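Local coordinates for protein telomerase reverse transcriptase (Candida tropicalis MYA-3404, PDB 6ZD1) that probably extends chromosome ends as a reverse transcriptase, adding telomeric repeats by copying a template within the telomerase RNA, at residues A[113-117]-A[118-122]. Residues are numbered along the deposited sequence; the frame is centred on the assembly and turned at random.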
loop_
_atom_site.group_PDB
_atom_site.type_symbol
_atom_site.label_atom_id
_atom_site.label_comp_id
_atom_site.label_asym_id
_atom_site.label_seq_id
_atom_site.Cartn_x
_atom_site.Cartn_y
_atom_site.Cartn_z
ATOM N N VAL A 113 -7.408 18.771 -11.709
ATOM C CA VAL A 113 -8.384 18.019 -10.924
ATOM C C VAL A 113 -8.014 16.543 -10.893
ATOM O O VAL A 113 -8.079 15.894 -9.842
ATOM C CB VAL A 113 -9.803 18.235 -11.474
ATOM C CG1 VAL A 113 -10.804 17.407 -10.680
ATOM C CG2 VAL A 113 -10.164 19.705 -11.427
ATOM N N ASP A 114 -7.593 15.992 -12.037
ATOM C CA ASP A 114 -7.136 14.606 -12.054
ATOM C C ASP A 114 -5.939 14.425 -11.130
ATOM O O ASP A 114 -5.844 13.427 -10.408
ATOM C CB ASP A 114 -6.781 14.180 -13.479
ATOM C CG ASP A 114 -8.005 14.003 -14.365
ATOM O OD1 ASP A 114 -9.142 14.062 -13.846
ATOM O OD2 ASP A 114 -7.823 13.805 -15.584
ATOM N N PHE A 115 -5.022 15.392 -11.135
ATOM C CA PHE A 115 -3.860 15.328 -10.259
ATOM C C PHE A 115 -4.260 15.445 -8.792
ATOM O O PHE A 115 -3.631 14.821 -7.928
ATOM C CB PHE A 115 -2.873 16.426 -10.651
ATOM C CG PHE A 115 -1.507 16.264 -10.061
ATOM C CD1 PHE A 115 -0.791 15.096 -10.247
ATOM C CD2 PHE A 115 -0.922 17.300 -9.348
ATOM C CE1 PHE A 115 0.476 14.951 -9.710
ATOM C CE2 PHE A 115 0.348 17.165 -8.813
ATOM C CZ PHE A 115 1.048 15.987 -8.994
ATOM N N LEU A 116 -5.312 16.216 -8.496
ATOM C CA LEU A 116 -5.823 16.290 -7.133
ATOM C C LEU A 116 -6.597 15.040 -6.736
ATOM O O LEU A 116 -6.707 14.750 -5.540
ATOM C CB LEU A 116 -6.714 17.525 -6.960
ATOM C CG LEU A 116 -6.056 18.895 -7.148
ATOM C CD1 LEU A 116 -7.072 20.021 -7.012
ATOM C CD2 LEU A 116 -4.917 19.080 -6.163
ATOM N N ARG A 117 -7.130 14.288 -7.702
ATOM C CA ARG A 117 -7.785 13.031 -7.360
ATOM C C ARG A 117 -6.781 11.957 -6.963
ATOM O O ARG A 117 -7.145 11.020 -6.242
ATOM C CB ARG A 117 -8.654 12.541 -8.524
ATOM C CG ARG A 117 -10.141 12.816 -8.334
ATOM C CD ARG A 117 -10.978 12.070 -9.348
ATOM N NE ARG A 117 -10.854 12.663 -10.671
ATOM C CZ ARG A 117 -11.699 13.561 -11.161
ATOM N NH1 ARG A 117 -12.735 13.960 -10.435
ATOM N NH2 ARG A 117 -11.510 14.054 -12.377
ATOM N N LEU A 118 -5.533 12.076 -7.410
ATOM C CA LEU A 118 -4.438 11.241 -6.932
ATOM C C LEU A 118 -3.708 11.874 -5.755
ATOM O O LEU A 118 -2.599 11.440 -5.421
ATOM C CB LEU A 118 -3.458 10.947 -8.073
ATOM C CG LEU A 118 -4.071 10.306 -9.322
ATOM C CD1 LEU A 118 -3.022 10.113 -10.409
ATOM C CD2 LEU A 118 -4.746 8.982 -8.984
ATOM N N GLY A 119 -4.292 12.903 -5.141
ATOM C CA GLY A 119 -3.696 13.567 -3.997
ATOM C C GLY A 119 -2.487 14.413 -4.304
ATOM O O GLY A 119 -1.781 14.818 -3.375
ATOM N N ALA A 120 -2.231 14.702 -5.583
ATOM C CA ALA A 120 -1.035 15.424 -6.018
ATOM C C ALA A 120 0.241 14.747 -5.526
ATOM O O ALA A 120 1.260 15.405 -5.311
ATOM C CB ALA A 120 -1.070 16.888 -5.574
ATOM N N ASN A 121 0.195 13.425 -5.351
ATOM C CA ASN A 121 1.320 12.679 -4.809
ATOM C C ASN A 121 1.808 11.571 -5.732
ATOM O O ASN A 121 2.779 10.885 -5.391
ATOM C CB ASN A 121 0.953 12.083 -3.441
ATOM C CG ASN A 121 2.173 11.736 -2.609
ATOM O OD1 ASN A 121 3.230 12.353 -2.749
ATOM N ND2 ASN A 121 2.033 10.742 -1.739
ATOM N N GLU A 122 1.175 11.377 -6.882
ATOM C CA GLU A 122 1.600 10.380 -7.852
ATOM C C GLU A 122 2.419 11.025 -8.964
ATOM O O GLU A 122 2.406 12.244 -9.154
ATOM C CB GLU A 122 0.393 9.645 -8.441
ATOM C CG GLU A 122 -0.097 8.473 -7.598
ATOM C CD GLU A 122 0.793 7.244 -7.719
ATOM O OE1 GLU A 122 0.457 6.207 -7.108
ATOM O OE2 GLU A 122 1.822 7.309 -8.425
#
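Ala-120 lies over one face of the Phe-115 ring: its CA sits 3.7 Å from the ring centroid and 16° off the ring normal, which meets the geometry of a CH-pi contact. On the same side, Ala-120 CB sits above the CD2-CE2 rim, 3.5 Å from Phe-115 CE2. At the rim, near the ring plane, Glu-122 O approaches Phe-115 CE1 at 3.4 Å. Phe-115 CG stands anti to the backbone N and beside the carbonyl carbon (chi1 -166°), which brings the ring against Ala-120 although the CB bond itself points away from the loop. The backbone holds Ala-120 in place: its N donates to Phe-115 O at 2.7 Å, while Gly-119 N makes a weak bond to Leu-116 O at 3.1 Å. Gly-119 and Ala-120 both take positive phi (72° for Gly-119) and form the corners of a type I' beta turn from Leu-118 to Asn-121. On the helix itself, Arg-117 NH2 meets Asp-114 OD1 at 2.8 Å, nearly along the C-O axis, in a salt bridge; Arg-111 pairs with OD2. Farther out, Phe-168 packs edge-to-face with Phe-115, and Leu-118 touches helix 582-596. The paired 6→1 and 5→2 backbone bonds, with Gly-119 as C-prime, define a Schellman motif that ends helix 104-117 within the telomerase RNA-binding domain.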